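PDB 3GYC: putative glycoside hydrolase, which probably hydrolyses glycosidic bonds in carbohydrates, as a cellulase-like enzyme with a TIM-barrel fold, although its natural substrate is not established. Local coordinates for residues Val156-Glu161 and Lys193-Lys198; Lys281-Lys286 and Lys324-Leu329; Gln41-Leu46 and Asn97-Lys102. All coordinates share one frame; numbering follows the deposited sequence.

Contact 1: Val156-Glu161 and Lys193-Lys198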
ATOM      1  N   VAL A 156      -0.320 -11.318  -0.864  1.00 11.22           N
ATOM      2  CA  VAL A 156       0.207 -10.954  -2.160  1.00 11.29           C
ATOM      3  C   VAL A 156      -0.862 -10.191  -2.882  1.00 10.97           C
ATOM      4  O   VAL A 156      -1.948 -10.728  -3.146  1.00 11.64           O
ATOM      5  CB  VAL A 156       0.635 -12.190  -3.002  1.00 11.58           C
ATOM      6  CG1 VAL A 156       1.083 -11.767  -4.445  1.00 10.85           C
ATOM      7  CG2 VAL A 156       1.707 -12.966  -2.257  1.00 11.41           C
ATOM      8  N   ASP A 157      -0.512  -8.972  -3.259  1.00 11.99           N
ATOM      9  CA  ASP A 157      -1.367  -8.035  -4.013  1.00 12.45           C
ATOM     10  C   ASP A 157      -0.792  -7.934  -5.415  1.00 13.10           C
ATOM     11  O   ASP A 157       0.354  -7.504  -5.586  1.00 13.26           O
ATOM     12  CB  ASP A 157      -1.375  -6.678  -3.286  1.00 13.83           C
ATOM     13  CG  ASP A 157      -1.898  -5.513  -4.145  1.00 15.32           C
ATOM     14  OD1 ASP A 157      -2.590  -5.726  -5.186  1.00 14.36           O
ATOM     15  OD2 ASP A 157      -1.579  -4.357  -3.754  1.00 15.06           O
ATOM     16  N   LEU A 158      -1.585  -8.270  -6.420  1.00 12.11           N
ATOM     17  CA  LEU A 158      -1.070  -8.300  -7.797  1.00 13.82           C
ATOM     18  C   LEU A 158      -0.861  -6.963  -8.437  1.00 13.85           C
ATOM     19  O   LEU A 158      -0.207  -6.896  -9.473  1.00 15.13           O
ATOM     20  CB  LEU A 158      -1.911  -9.223  -8.716  1.00 13.20           C
ATOM     21  CG  LEU A 158      -1.543 -10.710  -8.600  1.00 15.11           C
ATOM     22  CD1 LEU A 158      -1.819 -11.234  -7.224  1.00 15.38           C
ATOM     23  CD2 LEU A 158      -2.299 -11.567  -9.640  1.00 14.03           C
ATOM     24  N   CYS A 159      -1.426  -5.899  -7.871  1.00 15.04           N
ATOM     25  CA  CYS A 159      -1.182  -4.571  -8.404  1.00 14.97           C
ATOM     26  C   CYS A 159      -1.702  -3.442  -7.537  1.00 15.70           C
ATOM     27  O   CYS A 159      -2.904  -3.392  -7.245  1.00 15.73           O
ATOM     28  CB  CYS A 159      -1.864  -4.434  -9.774  1.00 16.90           C
ATOM     29  SG  CYS A 159      -1.306  -2.945 -10.594  1.00 17.62           S
ATOM     30  N   ASN A 160      -0.798  -2.536  -7.130  1.00 15.45           N
ATOM     31  CA  ASN A 160      -1.175  -1.321  -6.435  1.00 15.08           C
ATOM     32  C   ASN A 160      -2.230  -0.539  -7.189  1.00 16.27           C
ATOM     33  O   ASN A 160      -2.044  -0.237  -8.367  1.00 15.57           O
ATOM     34  CB  ASN A 160       0.030  -0.408  -6.284  1.00 16.09           C
ATOM     35  CG  ASN A 160      -0.330   0.942  -5.687  1.00 17.58           C
ATOM     36  OD1 ASN A 160      -0.597   1.052  -4.472  1.00 16.68           O
ATOM     37  ND2 ASN A 160      -0.325   1.989  -6.530  1.00 16.12           N
ATOM     38  N   GLU A 161      -3.320  -0.178  -6.504  1.00 16.83           N
ATOM     39  CA  GLU A 161      -4.357   0.716  -7.070  1.00 18.13           C
ATOM     40  C   GLU A 161      -4.842   0.318  -8.439  1.00 17.27           C
ATOM     41  O   GLU A 161      -4.937   1.118  -9.388  1.00 15.68           O
ATOM     42  CB  GLU A 161      -3.886   2.166  -7.024  1.00 19.13           C
ATOM     43  CG  GLU A 161      -3.693   2.570  -5.569  1.00 21.15           C
ATOM     44  CD  GLU A 161      -3.116   3.948  -5.338  1.00 23.32           C
ATOM     45  OE1 GLU A 161      -2.510   4.528  -6.279  1.00 24.92           O
ATOM     46  OE2 GLU A 161      -3.251   4.418  -4.171  1.00 23.86           O
ATOM     47  N   LYS A 193     -10.049 -12.338 -11.620  1.00 16.08           N
ATOM     48  CA  LYS A 193     -10.507 -13.680 -11.285  1.00 17.04           C
ATOM     49  C   LYS A 193      -9.596 -14.741 -11.922  1.00 16.28           C
ATOM     50  O   LYS A 193      -9.112 -15.630 -11.222  1.00 15.84           O
ATOM     51  CB  LYS A 193     -11.976 -13.878 -11.685  1.00 17.66           C
ATOM     52  CG  LYS A 193     -12.613 -15.118 -11.066  1.00 18.25           C
ATOM     53  N   THR A 194      -9.324 -14.620 -13.223  1.00 14.68           N
ATOM     54  CA  THR A 194      -8.432 -15.570 -13.914  1.00 13.94           C
ATOM     55  C   THR A 194      -7.018 -15.626 -13.331  1.00 15.07           C
ATOM     56  O   THR A 194      -6.438 -16.725 -13.230  1.00 14.92           O
ATOM     57  CB  THR A 194      -8.302 -15.243 -15.416  1.00 13.81           C
ATOM     58  OG1 THR A 194      -9.581 -15.396 -16.039  1.00 13.69           O
ATOM     59  CG2 THR A 194      -7.293 -16.167 -16.102  1.00 12.75           C
ATOM     60  N   SER A 195      -6.463 -14.463 -12.949  1.00 14.25           N
ATOM     61  CA  SER A 195      -5.098 -14.435 -12.398  1.00 14.34           C
ATOM     62  C   SER A 195      -5.029 -15.130 -11.061  1.00 14.66           C
ATOM     63  O   SER A 195      -4.136 -15.935 -10.837  1.00 13.98           O
ATOM     64  CB  SER A 195      -4.535 -13.021 -12.298  1.00 14.17           C
ATOM     65  OG  SER A 195      -5.378 -12.172 -11.553  1.00 14.05           O
ATOM     66  N   LEU A 196      -5.984 -14.843 -10.186  1.00 15.34           N
ATOM     67  CA  LEU A 196      -5.990 -15.462  -8.880  1.00 16.90           C
ATOM     68  C   LEU A 196      -6.274 -16.966  -8.913  1.00 17.66           C
ATOM     69  O   LEU A 196      -5.769 -17.696  -8.059  1.00 17.41           O
ATOM     70  CB  LEU A 196      -6.912 -14.717  -7.907  1.00 17.19           C
ATOM     71  CG  LEU A 196      -6.526 -13.248  -7.736  1.00 16.66           C
ATOM     72  CD1 LEU A 196      -7.351 -12.642  -6.638  1.00 17.50           C
ATOM     73  CD2 LEU A 196      -5.025 -13.058  -7.465  1.00 17.29           C
ATOM     74  N   GLU A 197      -7.033 -17.441  -9.900  1.00 19.35           N
ATOM     75  CA  GLU A 197      -7.245 -18.880 -10.039  1.00 19.56           C
ATOM     76  C   GLU A 197      -5.917 -19.557 -10.328  1.00 17.44           C
ATOM     77  O   GLU A 197      -5.599 -20.584  -9.731  1.00 16.62           O
ATOM     78  CB  GLU A 197      -8.262 -19.190 -11.144  1.00 22.71           C
ATOM     79  CG  GLU A 197      -9.679 -18.870 -10.726  1.00 25.49           C
ATOM     80  CD  GLU A 197     -10.705 -18.997 -11.854  1.00 27.88           C
ATOM     81  OE1 GLU A 197     -10.374 -18.737 -13.050  1.00 29.44           O
ATOM     82  OE2 GLU A 197     -11.865 -19.342 -11.519  1.00 30.22           O
ATOM     83  N   LYS A 198      -5.131 -18.963 -11.217  1.00 16.25           N
ATOM     84  CA  LYS A 198      -3.834 -19.517 -11.583  1.00 16.36           C
ATOM     85  C   LYS A 198      -2.940 -19.527 -10.309  1.00 16.27           C
ATOM     86  O   LYS A 198      -2.226 -20.492 -10.056  1.00 16.88           O
ATOM     87  CB  LYS A 198      -3.207 -18.697 -12.732  1.00 17.25           C
ATOM     88  CG  LYS A 198      -2.615 -19.521 -13.908  1.00 18.05           C
TER
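Ser-195 OG is gripped by several groups. It is hydrogen-bonded to Tyr-210 OH and to the carbonyl oxygens of Trp-191 and Met-192, one turn back in its own helix. Its first torsion, 55°, sets it between the backbone N and the carbonyl carbon. Here it also lies 3.7 Å from Leu-158 CD2, a van der Waals contact. The same methyl is 3.8 Å from Ser-195 CB. The other methyl, Leu-158 CD1, meets Leu-196 CD2 at 3.7 Å. The two leucine side chains run antiparallel and meet at their ends.

Leu-158 directly follows strand 153-157, the fourth of the barrel. Helix 186-200 comes later, after helix 169-172. The contact packs the strand's end against a helix of the same beta-alpha unit. Beside it the chain makes an Asx turn: Cys-159 N donates to Asp-157 OD1 at 2.9 Å, from above the carboxylate plane. The turn leads to Asn-160 and Glu-161. An Asn-Glu pair after the fourth strand is found in many TIM-barrel glycoside hydrolases, consistent with an active-site position. The contact is buried and apolar, apart from one hydroxyl whose polar needs are met by neighbours other than Leu-158.

Contact 2: Lys281-Lys286 and Lys324-Leu329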
ATOM      1  N   LYS A 281     -14.896  14.614   9.731  1.00 14.42           N
ATOM      2  CA  LYS A 281     -16.138  13.829   9.551  1.00 14.27           C
ATOM      3  C   LYS A 281     -16.145  13.119   8.191  1.00 13.38           C
ATOM      4  O   LYS A 281     -16.572  11.975   8.109  1.00 11.72           O
ATOM      5  CB  LYS A 281     -17.416  14.663   9.779  1.00 12.51           C
ATOM      6  N   LEU A 282     -15.680  13.783   7.135  1.00 13.97           N
ATOM      7  CA  LEU A 282     -15.559  13.120   5.825  1.00 14.66           C
ATOM      8  C   LEU A 282     -14.694  11.859   5.931  1.00 13.63           C
ATOM      9  O   LEU A 282     -15.058  10.786   5.435  1.00 13.37           O
ATOM     10  CB  LEU A 282     -14.951  14.067   4.772  1.00 14.44           C
ATOM     11  CG  LEU A 282     -15.793  15.265   4.350  1.00 14.67           C
ATOM     12  CD1 LEU A 282     -15.048  16.138   3.293  1.00 13.01           C
ATOM     13  CD2 LEU A 282     -17.127  14.780   3.822  1.00 14.81           C
ATOM     14  N   LEU A 283     -13.555  11.982   6.608  1.00 13.69           N
ATOM     15  CA  LEU A 283     -12.634  10.840   6.809  1.00 13.32           C
ATOM     16  C   LEU A 283     -13.285   9.669   7.585  1.00 14.85           C
ATOM     17  O   LEU A 283     -13.359   8.538   7.069  1.00 14.97           O
ATOM     18  CB  LEU A 283     -11.386  11.296   7.558  1.00 12.31           C
ATOM     19  CG  LEU A 283     -10.328  10.214   7.854  1.00 12.43           C
ATOM     20  CD1 LEU A 283      -9.986   9.467   6.584  1.00 10.05           C
ATOM     21  CD2 LEU A 283      -9.134  10.917   8.495  1.00 12.89           C
ATOM     22  N   THR A 284     -13.769   9.955   8.799  1.00 14.15           N
ATOM     23  CA  THR A 284     -14.337   8.918   9.663  1.00 14.71           C
ATOM     24  C   THR A 284     -15.613   8.281   9.066  1.00 14.14           C
ATOM     25  O   THR A 284     -15.878   7.109   9.283  1.00 13.63           O
ATOM     26  CB  THR A 284     -14.559   9.434  11.097  1.00 14.06           C
ATOM     27  OG1 THR A 284     -15.462  10.550  11.076  1.00 13.13           O
ATOM     28  CG2 THR A 284     -13.222   9.845  11.711  1.00 13.84           C
ATOM     29  N   ASP A 285     -16.374   9.039   8.282  1.00 14.47           N
ATOM     30  CA  ASP A 285     -17.548   8.499   7.611  1.00 14.61           C
ATOM     31  C   ASP A 285     -17.183   7.463   6.558  1.00 13.20           C
ATOM     32  O   ASP A 285     -17.845   6.431   6.420  1.00 11.51           O
ATOM     33  CB  ASP A 285     -18.399   9.626   7.010  1.00 16.19           C
ATOM     34  CG  ASP A 285     -19.266  10.317   8.056  1.00 18.24           C
ATOM     35  OD1 ASP A 285     -19.297   9.845   9.225  1.00 19.11           O
ATOM     36  OD2 ASP A 285     -19.936  11.321   7.709  1.00 19.59           O
ATOM     37  N   LYS A 286     -16.122   7.724   5.816  1.00 12.84           N
ATOM     38  CA  LYS A 286     -15.635   6.757   4.836  1.00 13.65           C
ATOM     39  C   LYS A 286     -15.092   5.478   5.512  1.00 12.59           C
ATOM     40  O   LYS A 286     -15.358   4.354   5.053  1.00 13.64           O
ATOM     41  CB  LYS A 286     -14.520   7.384   3.983  1.00 13.20           C
ATOM     42  CG  LYS A 286     -13.945   6.461   2.915  1.00 13.79           C
ATOM     43  CD  LYS A 286     -14.963   5.774   2.044  1.00 14.13           C
ATOM     44  CE  LYS A 286     -15.797   6.727   1.267  1.00 14.89           C
ATOM     45  NZ  LYS A 286     -14.942   7.556   0.338  1.00 14.80           N
ATOM     46  N   LYS A 324      -0.508  14.784  11.103  1.00 12.82           N
ATOM     47  CA  LYS A 324      -0.433  13.728  12.127  1.00 12.76           C
ATOM     48  C   LYS A 324      -1.773  13.617  12.876  1.00 14.19           C
ATOM     49  O   LYS A 324      -2.204  12.534  13.254  1.00 13.23           O
ATOM     50  CB  LYS A 324       0.747  13.962  13.085  1.00 13.68           C
ATOM     51  CG  LYS A 324       2.130  13.714  12.489  1.00 15.17           C
ATOM     52  CD  LYS A 324       3.319  14.213  13.320  1.00 15.36           C
ATOM     53  CE  LYS A 324       3.355  13.604  14.716  1.00 16.62           C
ATOM     54  NZ  LYS A 324       4.480  14.117  15.572  1.00 16.33           N
ATOM     55  N   ASP A 325      -2.416  14.758  13.130  1.00 14.21           N
ATOM     56  CA  ASP A 325      -3.716  14.759  13.767  1.00 14.81           C
ATOM     57  C   ASP A 325      -4.728  13.929  12.972  1.00 13.16           C
ATOM     58  O   ASP A 325      -5.489  13.145  13.548  1.00 10.01           O
ATOM     59  CB  ASP A 325      -4.230  16.195  13.925  1.00 16.10           C
ATOM     60  CG  ASP A 325      -3.544  16.967  15.071  1.00 18.21           C
ATOM     61  OD1 ASP A 325      -2.835  16.346  15.884  1.00 19.97           O
ATOM     62  OD2 ASP A 325      -3.756  18.199  15.189  1.00 17.63           O
ATOM     63  N   LEU A 326      -4.765  14.138  11.658  1.00 11.91           N
ATOM     64  CA  LEU A 326      -5.675  13.411  10.780  1.00 11.97           C
ATOM     65  C   LEU A 326      -5.277  11.933  10.721  1.00 13.26           C
ATOM     66  O   LEU A 326      -6.157  11.053  10.658  1.00 13.88           O
ATOM     67  CB  LEU A 326      -5.723  14.029   9.364  1.00 12.91           C
ATOM     68  CG  LEU A 326      -6.497  15.348   9.170  1.00 13.39           C
ATOM     69  CD1 LEU A 326      -6.118  16.054   7.857  1.00 15.23           C
ATOM     70  CD2 LEU A 326      -8.013  15.063   9.269  1.00 13.94           C
ATOM     71  N   CYS A 327      -3.970  11.659  10.753  1.00 12.42           N
ATOM     72  CA  CYS A 327      -3.514  10.260  10.732  1.00 13.32           C
ATOM     73  C   CYS A 327      -3.864   9.533  12.013  1.00 12.82           C
ATOM     74  O   CYS A 327      -4.298   8.399  11.973  1.00 10.72           O
ATOM     75  CB  CYS A 327      -2.036  10.192  10.469  1.00 14.30           C
ATOM     76  SG  CYS A 327      -1.769  10.585   8.687  1.00 19.62           S
ATOM     77  N   GLU A 328      -3.719  10.212  13.143  1.00 13.46           N
ATOM     78  CA  GLU A 328      -4.036   9.625  14.423  1.00 15.88           C
ATOM     79  C   GLU A 328      -5.537   9.288  14.451  1.00 15.49           C
ATOM     80  O   GLU A 328      -5.934   8.169  14.836  1.00 14.32           O
ATOM     81  CB  GLU A 328      -3.666  10.609  15.541  1.00 18.52           C
ATOM     82  CG  GLU A 328      -3.939  10.112  16.948  1.00 22.41           C
ATOM     83  CD  GLU A 328      -3.538  11.099  18.014  1.00 25.04           C
ATOM     84  OE1 GLU A 328      -2.635  11.927  17.781  1.00 29.02           O
ATOM     85  OE2 GLU A 328      -4.130  11.046  19.114  1.00 29.01           O
ATOM     86  N   LEU A 329      -6.361  10.249  14.033  1.00 12.21           N
ATOM     87  CA  LEU A 329      -7.803  10.047  14.022  1.00 12.78           C
ATOM     88  C   LEU A 329      -8.183   8.858  13.141  1.00 11.95           C
ATOM     89  O   LEU A 329      -8.938   7.967  13.565  1.00 10.55           O
ATOM     90  CB  LEU A 329      -8.530  11.308  13.561  1.00 11.50           C
ATOM     91  CG  LEU A 329     -10.037  11.178  13.413  1.00 12.28           C
ATOM     92  CD1 LEU A 329     -10.681  10.897  14.764  1.00 11.81           C
ATOM     93  CD2 LEU A 329     -10.639  12.438  12.795  1.00 12.90           C
TER
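Leu-283 and Leu-326 form the buried side of this contact between two helices. Leu-283 points toward the other helix, and its CD2 rests 3.7 Å from the backbone oxygen Leu-326 O. CG lies anti to the backbone N (chi1 180°), and this carries the branched end of Leu-283 across to that backbone. The two side chains themselves meet less closely, with Leu-283 CD2 4.4 Å from Leu-326 CD2. Ile-235 packs on Leu-283 and Met-237 on Leu-326, so loops enclose this inner layer.

The two segments belong to helices 276-297 and 321-337. In the TIM barrel these follow the sixth and seventh strands and stand side by side in the outer ring, with strand 301-303 joining them in sequence.

The other side of the contact is looser and partly open to solvent. Both of its residues are partly exposed, and Thr-284 touches through a single methyl. Thr-284 CG2 lies 3.8 Å from Leu-329 CD2 and is equally near Leu-329 CG. The threonine methyl meets the branched end of the leucine nearly crosswise. The hydroxyl takes no part in this. Thr-284 OG1 is hydrogen-bonded to Gln-280 O, one turn earlier in its own helix, which leaves the methyl for the neighbour. The side chains of Leu-326 and Leu-329 also touch Gln-280.

Contact 3: Gln41-Leu46 and Asn97-Lys102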
ATOM      1  N   GLN A  41      19.418  -0.817  10.530  1.00 11.96           N
ATOM      2  CA  GLN A  41      19.128   0.366  11.326  0.50 13.58           C
ATOM      3  C   GLN A  41      17.667   0.810  11.148  1.00 13.56           C
ATOM      4  O   GLN A  41      17.007   1.097  12.143  1.00 12.60           O
ATOM      5  CB  GLN A  41      20.078   1.520  11.015  0.50 14.14           C
ATOM      6  CG  GLN A  41      19.817   2.814  11.824  0.50 15.01           C
ATOM      7  CD  GLN A  41      19.829   2.626  13.338  0.50 15.96           C
ATOM      8  OE1 GLN A  41      20.414   1.657  13.866  0.50 16.40           O
ATOM      9  NE2 GLN A  41      19.208   3.579  14.057  0.50 15.44           N
ATOM     10  N   VAL A  42      17.168   0.863   9.910  1.00 11.97           N
ATOM     11  CA  VAL A  42      15.786   1.348   9.718  1.00 12.25           C
ATOM     12  C   VAL A  42      14.739   0.318  10.177  1.00 12.88           C
ATOM     13  O   VAL A  42      13.667   0.700  10.660  1.00 10.31           O
ATOM     14  CB  VAL A  42      15.526   1.969   8.336  1.00 14.56           C
ATOM     15  CG1 VAL A  42      16.510   3.123   8.131  1.00 14.73           C
ATOM     16  CG2 VAL A  42      15.663   0.939   7.191  1.00 12.41           C
ATOM     17  N   LEU A  43      15.052  -0.974  10.067  1.00 11.48           N
ATOM     18  CA  LEU A  43      14.152  -1.995  10.588  1.00 10.86           C
ATOM     19  C   LEU A  43      14.173  -1.973  12.166  1.00 10.81           C
ATOM     20  O   LEU A  43      13.173  -2.249  12.766  1.00 11.06           O
ATOM     21  CB  LEU A  43      14.490  -3.363  10.053  1.00 12.98           C
ATOM     22  CG  LEU A  43      14.189  -3.618   8.574  1.00 11.18           C
ATOM     23  CD1 LEU A  43      14.869  -4.985   8.241  1.00 11.01           C
ATOM     24  CD2 LEU A  43      12.696  -3.600   8.285  1.00 11.31           C
ATOM     25  N   ASP A  44      15.283  -1.638  12.797  1.00 11.76           N
ATOM     26  CA  ASP A  44      15.335  -1.503  14.265  1.00 12.86           C
ATOM     27  C   ASP A  44      14.466  -0.303  14.666  1.00 12.82           C
ATOM     28  O   ASP A  44      13.730  -0.394  15.617  1.00 13.41           O
ATOM     29  CB  ASP A  44      16.769  -1.338  14.777  1.00 14.30           C
ATOM     30  CG  ASP A  44      17.624  -2.600  14.604  1.00 16.81           C
ATOM     31  OD1 ASP A  44      17.071  -3.690  14.367  1.00 17.28           O
ATOM     32  OD2 ASP A  44      18.869  -2.508  14.785  1.00 20.90           O
ATOM     33  N   GLU A  45      14.554   0.792  13.914  1.00 12.28           N
ATOM     34  CA  GLU A  45      13.764   2.019  14.142  1.00 12.72           C
ATOM     35  C   GLU A  45      12.265   1.769  13.968  1.00 12.06           C
ATOM     36  O   GLU A  45      11.414   2.274  14.710  1.00 11.59           O
ATOM     37  CB  GLU A  45      14.242   3.134  13.216  1.00 13.70           C
ATOM     38  CG  GLU A  45      15.610   3.693  13.556  1.00 14.88           C
ATOM     39  CD  GLU A  45      16.149   4.744  12.545  1.00 16.24           C
ATOM     40  OE1 GLU A  45      15.437   5.216  11.626  1.00 16.08           O
ATOM     41  OE2 GLU A  45      17.349   5.082  12.648  1.00 18.01           O
ATOM     42  N   LEU A  46      11.937   1.017  12.940  1.00 10.05           N
ATOM     43  CA  LEU A  46      10.588   0.589  12.662  1.00 10.93           C
ATOM     44  C   LEU A  46      10.033  -0.221  13.861  1.00 12.03           C
ATOM     45  O   LEU A  46       8.939   0.036  14.310  1.00 12.62           O
ATOM     46  CB  LEU A  46      10.576  -0.320  11.404  1.00 11.49           C
ATOM     47  CG  LEU A  46       9.189  -0.740  10.927  1.00 12.16           C
ATOM     48  CD1 LEU A  46       8.418   0.522  10.538  1.00 12.28           C
ATOM     49  CD2 LEU A  46       9.202  -1.782   9.820  1.00 12.34           C
ATOM     50  N   ASN A  97      15.471 -11.136  -0.997  1.00  9.81           N
ATOM     51  CA  ASN A  97      15.578 -12.190   0.012  1.00 10.23           C
ATOM     52  C   ASN A  97      16.390 -11.745   1.238  1.00 10.75           C
ATOM     53  O   ASN A  97      16.102 -12.197   2.379  1.00 11.03           O
ATOM     54  CB  ASN A  97      16.061 -13.490  -0.603  1.00 10.76           C
ATOM     55  CG  ASN A  97      14.966 -14.200  -1.428  1.00  9.46           C
ATOM     56  OD1 ASN A  97      13.875 -13.666  -1.685  1.00 10.50           O
ATOM     57  ND2 ASN A  97      15.254 -15.406  -1.817  1.00  9.93           N
ATOM     58  N   LEU A  98      17.392 -10.882   1.009  1.00  9.92           N
ATOM     59  CA  LEU A  98      18.179 -10.308   2.124  1.00 10.88           C
ATOM     60  C   LEU A  98      17.279  -9.471   3.005  1.00 10.53           C
ATOM     61  O   LEU A  98      17.292  -9.627   4.206  1.00 11.38           O
ATOM     62  CB  LEU A  98      19.416  -9.509   1.661  1.00 10.82           C
ATOM     63  CG  LEU A  98      20.613 -10.349   1.180  1.00 11.98           C
ATOM     64  CD1 LEU A  98      21.700  -9.511   0.393  1.00 13.54           C
ATOM     65  CD2 LEU A  98      21.269 -11.141   2.306  1.00 10.81           C
ATOM     66  N   PHE A  99      16.517  -8.567   2.393  1.00 10.47           N
ATOM     67  CA  PHE A  99      15.575  -7.736   3.104  1.00 10.93           C
ATOM     68  C   PHE A  99      14.529  -8.568   3.867  1.00 11.34           C
ATOM     69  O   PHE A  99      14.248  -8.282   5.061  1.00 10.01           O
ATOM     70  CB  PHE A  99      14.895  -6.762   2.136  1.00 11.07           C
ATOM     71  CG  PHE A  99      13.946  -5.806   2.821  1.00 10.87           C
ATOM     72  CD1 PHE A  99      14.459  -4.703   3.504  1.00 12.33           C
ATOM     73  CD2 PHE A  99      12.590  -6.054   2.868  1.00 11.25           C
ATOM     74  CE1 PHE A  99      13.617  -3.838   4.168  1.00 11.81           C
ATOM     75  CE2 PHE A  99      11.759  -5.180   3.512  1.00 12.00           C
ATOM     76  CZ  PHE A  99      12.292  -4.080   4.189  1.00 10.63           C
ATOM     77  N   LEU A 100      13.987  -9.603   3.215  1.00 10.82           N
ATOM     78  CA  LEU A 100      13.010 -10.484   3.843  1.00 11.00           C
ATOM     79  C   LEU A 100      13.614 -11.220   5.006  1.00 11.52           C
ATOM     80  O   LEU A 100      12.935 -11.367   6.021  1.00 12.20           O
ATOM     81  CB  LEU A 100      12.346 -11.446   2.853  1.00 10.20           C
ATOM     82  CG  LEU A 100      11.513 -10.847   1.731  1.00  9.77           C
ATOM     83  CD1 LEU A 100      11.099 -11.971   0.727  1.00  8.83           C
ATOM     84  CD2 LEU A 100      10.251 -10.056   2.207  1.00 11.39           C
ATOM     85  N   SER A 101      14.887 -11.646   4.913  1.00 11.02           N
ATOM     86  CA  SER A 101      15.539 -12.315   6.033  0.50 11.12           C
ATOM     87  C   SER A 101      15.671 -11.423   7.256  1.00 11.42           C
ATOM     88  O   SER A 101      15.548 -11.895   8.423  1.00 11.98           O
ATOM     89  CB  SER A 101      16.922 -12.812   5.623  0.50 11.33           C
ATOM     90  OG  SER A 101      16.785 -13.669   4.522  0.50 11.68           O
ATOM     91  N   LYS A 102      15.926 -10.141   7.019  1.00 12.01           N
ATOM     92  CA  LYS A 102      16.045  -9.177   8.115  1.00 13.06           C
ATOM     93  C   LYS A 102      14.673  -8.948   8.769  1.00 13.02           C
ATOM     94  O   LYS A 102      14.595  -8.790  10.013  1.00 12.51           O
ATOM     95  CB  LYS A 102      16.679  -7.855   7.656  1.00 12.90           C
ATOM     96  CG  LYS A 102      18.133  -8.011   7.199  1.00 12.70           C
ATOM     97  CD  LYS A 102      18.714  -6.673   6.738  1.00 12.96           C
ATOM     98  CE  LYS A 102      20.150  -6.867   6.115  1.00 12.03           C
ATOM     99  NZ  LYS A 102      21.203  -7.364   7.012  1.00 12.81           N
TER
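Leu-43 is the centre of this contact and has far more surface buried in it than any other residue. It points from helix 39-48 toward helix 95-105 and divides its two methyls between two partners. CD1 goes to Lys-102 and CD2 to Phe-99. The first touch is tight: Leu-43 CD1 is 3.4 Å from Lys-102 CB, closer than usual for two carbons. The same methyl is 4.0 Å from Lys-102 C, so it presses on the base of the lysine and on its backbone.

Phe-99 reaches in with the far end of its ring. Its CG is anti to the backbone N (chi1 -177°), and Phe-99 CZ comes 4.1 Å from Leu-43 CD2. The methyl approaches the ring obliquely. Trp-39 packs edge-to-face with the same ring.

Lys-102 sets out in the direction of Leu-43, then carries its amino group off. The chain is extended until it bends at chi4 (-64°), and NZ forms a salt bridge with Asp-40. Its aliphatic base thus packs while its charge is paired with an aspartate of helix 39-48. Arg-106, just past helix 95-105, adds a salt bridge to Asp-44 and a hydrogen bond to Lys-102 O.

The two helices follow the first and second strands of the TIM barrel. Both lean on those strands: Leu-43 touches Trp-22 and Ile-54, and Phe-99 touches Trp-22, Ile-54 and Ile-56.

All three contacts belong to one TIM barrel, but they share no helix or strand. Contact 1 joins the end of a barrel strand to a later helix of the same beta-alpha unit. Contacts 2 and 3 each join two neighbouring helices of the outer ring. Contacts 1 and 3 are buried, whereas contact 2 is partly open to solvent. Contacts 1 and 2 lie on opposite sides of the chain's centre, with their own centres about 29 Å apart. Leucine methyls do the touching throughout. The polar groups differ: a hydroxyl within contact 1 that is held by several partners, a hydroxyl turned back into its helix in contact 2, and at contact 3 a lysine whose amino group pairs with an aspartate just outside the two segments.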